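Local atomic coordinates of proton-dependent oligopeptide transporter family protein (Xanthomonas campestris, PDB entry 6EI3), a protein that probably carries small peptides across the bacterial membrane together with protons, as a POT-family member of the Major Facilitator Superfamily, captured here in an auto-inhibited state. Residues Phe477-Ala480 and Ala481-Phe484; Pro301-Ser304 and Leu305-Lys309; Ser470-Ala473 and Phe474-Phe478. All coordinates share one frame; numbering follows the deposited sequence.

Contact 1: Phe477-Ala480 and Ala481-Phe484. With 78M ((2S)-2,3-dihydroxypropyl(7Z)-pentadec-7-enoate), chain C; 78M ((2S)-2,3-dihydroxypropyl(7Z)-pentadec-7-enoate), chain P.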
loop_
_atom_site.group_PDB
_atom_site.type_symbol
_atom_site.label_atom_id
_atom_site.label_comp_id
_atom_site.label_asym_id
_atom_site.label_seq_id
_atom_site.Cartn_x
_atom_site.Cartn_y
_atom_site.Cartn_z
ATOM N N PHE A 477 -2.195 -14.145 16.111
ATOM C CA PHE A 477 -3.153 -13.673 17.129
ATOM C C PHE A 477 -2.889 -12.233 17.532
ATOM O O PHE A 477 -3.835 -11.484 17.736
ATOM C CB PHE A 477 -3.190 -14.616 18.338
ATOM C CG PHE A 477 -3.856 -15.933 18.000
ATOM C CD1 PHE A 477 -5.092 -15.965 17.354
ATOM C CD2 PHE A 477 -3.266 -17.138 18.355
ATOM C CE1 PHE A 477 -5.714 -17.174 17.057
ATOM C CE2 PHE A 477 -3.881 -18.351 18.036
ATOM C CZ PHE A 477 -5.098 -18.362 17.383
ATOM N N PHE A 478 -1.612 -11.829 17.562
ATOM C CA PHE A 478 -1.220 -10.443 17.826
ATOM C C PHE A 478 -1.808 -9.510 16.742
ATOM O O PHE A 478 -2.391 -8.483 17.082
ATOM C CB PHE A 478 0.313 -10.294 17.882
ATOM C CG PHE A 478 0.744 -8.843 17.880
ATOM C CD1 PHE A 478 0.671 -8.076 19.039
ATOM C CD2 PHE A 478 1.186 -8.232 16.708
ATOM C CE1 PHE A 478 1.035 -6.722 19.025
ATOM C CE2 PHE A 478 1.564 -6.885 16.699
ATOM C CZ PHE A 478 1.463 -6.132 17.848
ATOM N N PHE A 479 -1.629 -9.854 15.445
ATOM C CA PHE A 479 -2.164 -9.010 14.379
ATOM C C PHE A 479 -3.688 -8.926 14.394
ATOM O O PHE A 479 -4.204 -7.834 14.163
ATOM C CB PHE A 479 -1.617 -9.398 13.002
ATOM C CG PHE A 479 -0.205 -8.869 12.862
ATOM C CD1 PHE A 479 0.031 -7.512 12.665
ATOM C CD2 PHE A 479 0.887 -9.733 12.896
ATOM C CE1 PHE A 479 1.335 -7.025 12.536
ATOM C CE2 PHE A 479 2.190 -9.248 12.749
ATOM C CZ PHE A 479 2.406 -7.897 12.582
ATOM N N ALA A 480 -4.398 -10.037 14.729
ATOM C CA ALA A 480 -5.861 -10.061 14.889
ATOM C C ALA A 480 -6.289 -9.067 15.974
ATOM O O ALA A 480 -7.210 -8.278 15.747
ATOM C CB ALA A 480 -6.324 -11.453 15.285
ATOM N N ALA A 481 -5.603 -9.094 17.138
ATOM C CA ALA A 481 -5.877 -8.198 18.276
ATOM C C ALA A 481 -5.626 -6.731 17.888
ATOM O O ALA A 481 -6.421 -5.869 18.247
ATOM C CB ALA A 481 -5.010 -8.579 19.472
ATOM N N PHE A 482 -4.518 -6.473 17.157
ATOM C CA PHE A 482 -4.102 -5.160 16.664
ATOM C C PHE A 482 -5.176 -4.591 15.716
ATOM O O PHE A 482 -5.522 -3.419 15.843
ATOM C CB PHE A 482 -2.720 -5.263 15.977
ATOM C CG PHE A 482 -2.087 -4.006 15.412
ATOM C CD1 PHE A 482 -2.164 -2.794 16.097
ATOM C CD2 PHE A 482 -1.377 -4.042 14.213
ATOM C CE1 PHE A 482 -1.548 -1.642 15.592
ATOM C CE2 PHE A 482 -0.747 -2.893 13.714
ATOM C CZ PHE A 482 -0.834 -1.702 14.407
ATOM N N ALA A 483 -5.755 -5.435 14.839
ATOM C CA ALA A 483 -6.825 -5.014 13.930
ATOM C C ALA A 483 -8.111 -4.719 14.705
ATOM O O ALA A 483 -8.788 -3.740 14.399
ATOM C CB ALA A 483 -7.093 -6.075 12.883
ATOM N N PHE A 484 -8.450 -5.553 15.704
ATOM C CA PHE A 484 -9.653 -5.333 16.530
ATOM C C PHE A 484 -9.558 -4.022 17.300
ATOM O O PHE A 484 -10.549 -3.283 17.368
ATOM C CB PHE A 484 -9.908 -6.523 17.469
ATOM C CG PHE A 484 -10.329 -7.790 16.752
ATOM C CD1 PHE A 484 -11.257 -7.748 15.713
ATOM C CD2 PHE A 484 -9.877 -9.035 17.184
ATOM C CE1 PHE A 484 -11.669 -8.922 15.065
ATOM C CE2 PHE A 484 -10.293 -10.212 16.542
ATOM C CZ PHE A 484 -11.177 -10.146 15.478
HETATM O O21 78M C . -23.336 3.556 15.348
HETATM C C20 78M C . -22.115 3.976 15.944
HETATM C C18 78M C . -21.446 2.833 16.673
HETATM O O19 78M C . -22.292 2.378 17.735
HETATM C C17 78M C . -20.091 3.206 17.229
HETATM O O2 78M C . -19.574 1.970 17.778
HETATM C C1 78M C . -18.246 1.811 17.862
HETATM O O1 78M C . -17.446 2.633 17.504
HETATM C C2 78M C . -17.897 0.486 18.476
HETATM C C3 78M C . -16.666 -0.184 17.882
HETATM C C4 78M C . -16.883 -0.719 16.472
HETATM C C5 78M C . -16.662 -2.218 16.300
HETATM C C6 78M C . -15.207 -2.665 16.422
HETATM C C7 78M C . -15.022 -4.134 16.196
HETATM C C8 78M C . -14.736 -5.065 17.095
HETATM C C9 78M C . -14.555 -4.885 18.576
HETATM C C10 78M C . -13.093 -4.918 19.003
HETATM C C11 78M C . -12.874 -4.632 20.485
HETATM C C12 78M C . -11.411 -4.613 20.925
HETATM C C13 78M C . -10.784 -5.983 21.176
HETATM C C15 78M C . -8.665 -7.314 21.522
HETATM C C14 78M C . -9.296 -5.942 21.482
HETATM C C8 78M P . -5.334 -20.202 21.558
HETATM C C9 78M P . -6.255 -19.047 21.794
HETATM C C10 78M P . -5.568 -17.696 21.607
HETATM C C11 78M P . -6.535 -16.524 21.546
HETATM C C12 78M P . -5.886 -15.173 21.290
HETATM C C13 78M P . -6.866 -14.111 20.814
HETATM C C15 78M P . -7.245 -11.723 20.065
HETATM C C14 78M P . -6.262 -12.728 20.634
#
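Phe479 and Phe482 stand next to each other on one flank of helix 471-495, three residues apart, their rings leaving the helix in a common direction. CD1 of Phe479 meets CD2 of Phe482 at 4.1 Å; it arrives at the edge of the Phe482 ring, near that ring's plane, while the Phe479 ring is met obliquely. The two first torsions differ, with CG of Phe479 beside its own backbone N (chi1 -77°) and CG of Phe482 swung opposite its N (chi1 -179°), and this brings the two rings together along the helix. CD2 of Phe478, an exposed ring bordering Phe479, lies over the centre of one face of the Phe479 ring. The tightly packed part comprises the buried Phe479, Ala480 and Ala483: Phe479 and Ala483 pack on Leu305 of helix 281-306, Ala480 on Trp378 and Ile379 of helix 363-389. Phe482 touches Pro301, and Trp447 of helix 430-456 meets its ring edge-to-face.

Four i to i+4 backbone bonds tie the two turns together, the one from Phe482 N to Phe478 O being 2.9 Å long. The Phe484 ring folds back over the turn before it, and its CD2 comes within 3.1 Å of Ala480 O, an oblique approach to a carbonyl that already accepts the N-H of Phe484.

The other flank is looser, shared between helix 363-389 and lipid. One monoacylglycerol chain runs over a face of Phe477, its C12 lying 3.9 Å from CG of Phe477, and its terminal C15 stops 3.9 Å from Ala481 CB. A second lipid passes Phe484, with C13 at 3.8 Å from CB of Phe484. A phenylalanine- and alanine-rich helix set between neighbours and acyl chains is characteristic of a peripheral transmembrane helix in the Major Facilitator fold.

Contact 2: Pro301-Ser304 and Leu305-Lys309; sequences PFFS and LFDQK
Ser304 O receives the side-chain amide of Gln308 one turn further on, with NE2 of Gln308 2.8 Å from Ser304 O and a nearly straight N-H (168°). The oxygen lies in the amide plane of Gln308, yet the donor stands above the carbonyl plane of Ser304 instead of on a lone pair. CG of Gln308 sits beside its own backbone N (chi1 -75°), and the chain then runs extended, which carries the amide back over the preceding turn. In this way a side-chain amide takes up a main-chain carbonyl just before the 3-10 turn at 308-309. The other end of the amide is held as well, OE1 of Gln308 bonding to Thr312 OG1.

Upstream the helix is kinked, as the N of Pro301 and of Phe302 has no bond to the turn before. From Pro301 O onward i to i+4 bonding runs to Leu305 N, Phe306 N and Asp307 N; Asp307 N donates to Phe303 O at 3.0 Å. OD2 of Asp307 is bonded to Asn445 ND2, and Ser304 OG reaches Gly444 O.

The apolar half is built from phenylalanines. Phe302 and Phe306 have ring planes at 19° but slid apart, the centroids being 5.4 Å from each other, hence little overlap. The closer touch is a CH-pi contact, in which CB of Phe306 sits over a face of the Phe302 ring, 4.0 Å from its centroid. Both rings leave the backbone opposite their N and project from the same side of the helix, one turn apart. NZ of Lys309 hangs over the rim of one face of the Phe306 ring, and also makes a weak hydrogen bond to Phe306 O.

Helix 430-456 meets Phe303 through Thr440 and Thr441, with Trp437 edge-to-face on its ring; helix 400-424 meets Phe302 and Phe306 at Glu410, and helix 471-495 lies against Pro301 and Leu305.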
loop_
_atom_site.group_PDB
_atom_site.type_symbol
_atom_site.label_atom_id
_atom_site.label_comp_id
_atom_site.label_asym_id
_atom_site.label_seq_id
_atom_site.Cartn_x
_atom_site.Cartn_y
_atom_site.Cartn_z
ATOM N N PRO A 301 -3.259 -0.330 10.324
ATOM C CA PRO A 301 -3.204 -1.754 10.728
ATOM C C PRO A 301 -3.884 -2.674 9.725
ATOM O O PRO A 301 -3.494 -3.831 9.631
ATOM C CB PRO A 301 -3.940 -1.754 12.065
ATOM C CG PRO A 301 -3.698 -0.351 12.599
ATOM C CD PRO A 301 -3.955 0.456 11.368
ATOM N N PHE A 302 -4.867 -2.165 8.936
ATOM C CA PHE A 302 -5.480 -3.005 7.905
ATOM C C PHE A 302 -4.388 -3.434 6.904
ATOM O O PHE A 302 -4.357 -4.590 6.491
ATOM C CB PHE A 302 -6.657 -2.297 7.164
ATOM C CG PHE A 302 -7.019 -3.063 5.908
ATOM C CD1 PHE A 302 -7.776 -4.231 5.979
ATOM C CD2 PHE A 302 -6.492 -2.692 4.671
ATOM C CE1 PHE A 302 -8.045 -4.983 4.823
ATOM C CE2 PHE A 302 -6.752 -3.448 3.529
ATOM C CZ PHE A 302 -7.517 -4.596 3.614
ATOM N N PHE A 303 -3.525 -2.499 6.495
ATOM C CA PHE A 303 -2.457 -2.796 5.533
ATOM C C PHE A 303 -1.369 -3.674 6.118
ATOM O O PHE A 303 -0.775 -4.443 5.364
ATOM C CB PHE A 303 -1.896 -1.520 4.902
ATOM C CG PHE A 303 -2.894 -0.935 3.938
ATOM C CD1 PHE A 303 -3.141 -1.545 2.709
ATOM C CD2 PHE A 303 -3.598 0.222 4.258
ATOM C CE1 PHE A 303 -4.101 -1.026 1.828
ATOM C CE2 PHE A 303 -4.551 0.752 3.368
ATOM C CZ PHE A 303 -4.816 0.108 2.175
ATOM N N SER A 304 -1.167 -3.632 7.472
ATOM C CA SER A 304 -0.240 -4.527 8.177
ATOM C C SER A 304 -0.703 -5.948 7.956
ATOM O O SER A 304 0.101 -6.821 7.701
ATOM C CB SER A 304 -0.259 -4.262 9.689
ATOM O OG SER A 304 0.132 -2.936 9.959
ATOM N N LEU A 305 -2.002 -6.173 8.076
ATOM C CA LEU A 305 -2.628 -7.484 7.931
ATOM C C LEU A 305 -2.793 -7.894 6.473
ATOM O O LEU A 305 -2.594 -9.057 6.121
ATOM C CB LEU A 305 -3.991 -7.459 8.651
ATOM C CG LEU A 305 -3.960 -7.812 10.153
ATOM C CD1 LEU A 305 -3.329 -6.708 11.007
ATOM C CD2 LEU A 305 -5.358 -8.061 10.672
ATOM N N PHE A 306 -3.120 -6.930 5.618
ATOM C CA PHE A 306 -3.357 -7.201 4.209
ATOM C C PHE A 306 -2.090 -7.616 3.443
ATOM O O PHE A 306 -2.131 -8.608 2.721
ATOM C CB PHE A 306 -4.059 -5.987 3.551
ATOM C CG PHE A 306 -4.403 -6.196 2.097
ATOM C CD1 PHE A 306 -5.412 -7.074 1.725
ATOM C CD2 PHE A 306 -3.721 -5.506 1.097
ATOM C CE1 PHE A 306 -5.711 -7.283 0.375
ATOM C CE2 PHE A 306 -4.020 -5.718 -0.249
ATOM C CZ PHE A 306 -5.018 -6.602 -0.601
ATOM N N ASP A 307 -0.980 -6.861 3.584
ATOM C CA ASP A 307 0.264 -7.124 2.835
ATOM C C ASP A 307 1.009 -8.414 3.263
ATOM O O ASP A 307 1.819 -8.934 2.498
ATOM C CB ASP A 307 1.187 -5.890 2.842
ATOM C CG ASP A 307 0.718 -4.857 1.805
ATOM O OD1 ASP A 307 0.296 -5.271 0.696
ATOM O OD2 ASP A 307 0.758 -3.641 2.109
ATOM N N GLN A 308 0.666 -8.969 4.430
ATOM C CA GLN A 308 1.255 -10.219 4.921
ATOM C C GLN A 308 0.717 -11.480 4.206
ATOM O O GLN A 308 1.235 -12.566 4.430
ATOM C CB GLN A 308 1.110 -10.322 6.433
ATOM C CG GLN A 308 2.071 -9.433 7.197
ATOM C CD GLN A 308 1.933 -9.698 8.671
ATOM O OE1 GLN A 308 2.477 -10.678 9.206
ATOM N NE2 GLN A 308 1.117 -8.895 9.337
ATOM N N LYS A 309 -0.253 -11.345 3.295
ATOM C CA LYS A 309 -0.697 -12.515 2.519
ATOM C C LYS A 309 0.432 -13.008 1.565
ATOM O O LYS A 309 0.470 -14.192 1.184
ATOM C CB LYS A 309 -2.023 -12.256 1.784
ATOM C CG LYS A 309 -1.967 -11.185 0.732
ATOM C CD LYS A 309 -3.367 -10.688 0.369
ATOM C CE LYS A 309 -3.323 -9.831 -0.871
ATOM N NZ LYS A 309 -2.424 -8.660 -0.709
#

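Contact 3: Ser470-Ala473 and Phe474-Phe478; sequences SEAA and FLMFF
Phe474 N bonds to Ser470 O at 2.9 Å, the first i to i+4 link of helix 471-495, and Ser470 is the N-cap of that helix. The capping bond itself runs from Ala473 N to Ser470 OG, 3.2 Å and close to straight (167°). Ser470 OG has a second partner in Asp389 OD2 on helix 363-389, so the cap also ties the helix start to its neighbour.

The backbone continues the pattern, with Leu475 N on Glu471 O, Met476 N on Ala472 O and Phe477 N on Ala473 O. The negatively charged Glu471 at the first turn would probably be favourably placed near the positive end of the helix dipole; its OE1 makes a salt bridge with Arg456.

Close approaches of carbon to carbonyl oxygen form another group. Leu475 lays its branch along the carbonyl of Glu471, CG standing 3.5 Å from Glu471 O, and both residues reach Val455 of helix 430-456. Phe474 turns instead to helix 458-467, meeting Ile464 and Thr467.

The apolar contact is between Ala472 and Met476, which slants back toward the preceding turn. With CG beside its backbone N (chi1 -70°) and the chain extended beyond, SD of Met476 lies 3.5 Å from Ala472 O, and its methyl CE ends 4.1 Å from Ala472 CB.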
loop_
_atom_site.group_PDB
_atom_site.type_symbol
_atom_site.label_atom_id
_atom_site.label_comp_id
_atom_site.label_asym_id
_atom_site.label_seq_id
_atom_site.Cartn_x
_atom_site.Cartn_y
_atom_site.Cartn_z
ATOM N N SER A 470 3.390 -21.308 18.936
ATOM C CA SER A 470 4.606 -21.117 18.154
ATOM C C SER A 470 4.723 -19.597 17.905
ATOM O O SER A 470 3.761 -18.868 18.155
ATOM C CB SER A 470 4.510 -21.858 16.823
ATOM O OG SER A 470 3.543 -21.287 15.951
ATOM N N GLU A 471 5.891 -19.128 17.429
ATOM C CA GLU A 471 6.141 -17.722 17.105
ATOM C C GLU A 471 5.153 -17.247 16.016
ATOM O O GLU A 471 4.552 -16.179 16.157
ATOM C CB GLU A 471 7.601 -17.535 16.664
ATOM C CG GLU A 471 8.095 -16.105 16.746
ATOM C CD GLU A 471 9.566 -15.941 16.422
ATOM O OE1 GLU A 471 9.874 -15.351 15.364
ATOM O OE2 GLU A 471 10.413 -16.392 17.225
ATOM N N ALA A 472 4.950 -18.064 14.966
ATOM C CA ALA A 472 4.004 -17.761 13.890
ATOM C C ALA A 472 2.574 -17.589 14.462
ATOM O O ALA A 472 1.971 -16.555 14.216
ATOM C CB ALA A 472 4.035 -18.853 12.830
ATOM N N ALA A 473 2.085 -18.554 15.284
ATOM C CA ALA A 473 0.746 -18.533 15.893
ATOM C C ALA A 473 0.562 -17.337 16.823
ATOM O O ALA A 473 -0.485 -16.694 16.773
ATOM C CB ALA A 473 0.460 -19.844 16.629
ATOM N N PHE A 474 1.594 -17.007 17.632
ATOM C CA PHE A 474 1.560 -15.841 18.516
ATOM C C PHE A 474 1.375 -14.550 17.680
ATOM O O PHE A 474 0.523 -13.734 18.007
ATOM C CB PHE A 474 2.849 -15.754 19.347
ATOM C CG PHE A 474 2.900 -14.568 20.283
ATOM C CD1 PHE A 474 2.366 -14.649 21.564
ATOM C CD2 PHE A 474 3.467 -13.361 19.877
ATOM C CE1 PHE A 474 2.401 -13.548 22.422
ATOM C CE2 PHE A 474 3.499 -12.260 20.735
ATOM C CZ PHE A 474 2.959 -12.359 21.998
ATOM N N LEU A 475 2.200 -14.368 16.634
ATOM C CA LEU A 475 2.172 -13.217 15.732
ATOM C C LEU A 475 0.835 -13.082 15.019
ATOM O O LEU A 475 0.347 -11.970 14.875
ATOM C CB LEU A 475 3.323 -13.276 14.709
ATOM C CG LEU A 475 4.699 -12.815 15.195
ATOM C CD1 LEU A 475 5.789 -13.235 14.192
ATOM C CD2 LEU A 475 4.742 -11.295 15.404
ATOM N N MET A 476 0.225 -14.212 14.614
ATOM C CA MET A 476 -1.074 -14.207 13.943
ATOM C C MET A 476 -2.166 -13.668 14.861
ATOM O O MET A 476 -2.897 -12.755 14.468
ATOM C CB MET A 476 -1.418 -15.581 13.370
ATOM C CG MET A 476 -0.547 -15.953 12.200
ATOM S SD MET A 476 -0.501 -17.731 11.981
ATOM C CE MET A 476 0.688 -17.834 10.612
ATOM N N PHE A 477 -2.195 -14.145 16.111
ATOM C CA PHE A 477 -3.153 -13.673 17.129
ATOM C C PHE A 477 -2.889 -12.233 17.532
ATOM O O PHE A 477 -3.835 -11.484 17.736
ATOM C CB PHE A 477 -3.190 -14.616 18.338
ATOM C CG PHE A 477 -3.856 -15.933 18.000
ATOM C CD1 PHE A 477 -5.092 -15.965 17.354
ATOM C CD2 PHE A 477 -3.266 -17.138 18.355
ATOM C CE1 PHE A 477 -5.714 -17.174 17.057
ATOM C CE2 PHE A 477 -3.881 -18.351 18.036
ATOM C CZ PHE A 477 -5.098 -18.362 17.383
ATOM N N PHE A 478 -1.612 -11.829 17.562
ATOM C CA PHE A 478 -1.220 -10.443 17.826
ATOM C C PHE A 478 -1.808 -9.510 16.742
ATOM O O PHE A 478 -2.391 -8.483 17.082
ATOM C CB PHE A 478 0.313 -10.294 17.882
ATOM C CG PHE A 478 0.744 -8.843 17.880
ATOM C CD1 PHE A 478 0.671 -8.076 19.039
ATOM C CD2 PHE A 478 1.186 -8.232 16.708
ATOM C CE1 PHE A 478 1.035 -6.722 19.025
ATOM C CE2 PHE A 478 1.564 -6.885 16.699
ATOM C CZ PHE A 478 1.463 -6.132 17.848
#

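Along the chain contact 2 comes first, on helix 281-306, followed by contact 3 at the start of helix 471-495 and contact 1 further along that same helix. Contacts 1 and 3 share Phe477 and Phe478, with centres about 10 Å apart, so they form one continuous run from the N-cap into the lipid-facing region. Contact 2 lies about 11 Å from contact 1, centre to centre, and touches it directly: CB of Ala483 is 3.4 Å from CD2 of Leu305. Contacts 2 and 3 do not touch, their nearest atoms being about 6 Å apart. The last helix thus packs its inner flank on helix 281-306, nearer the centre of the transporter, while Phe477, Ala481 and Phe484 meet acyl chains.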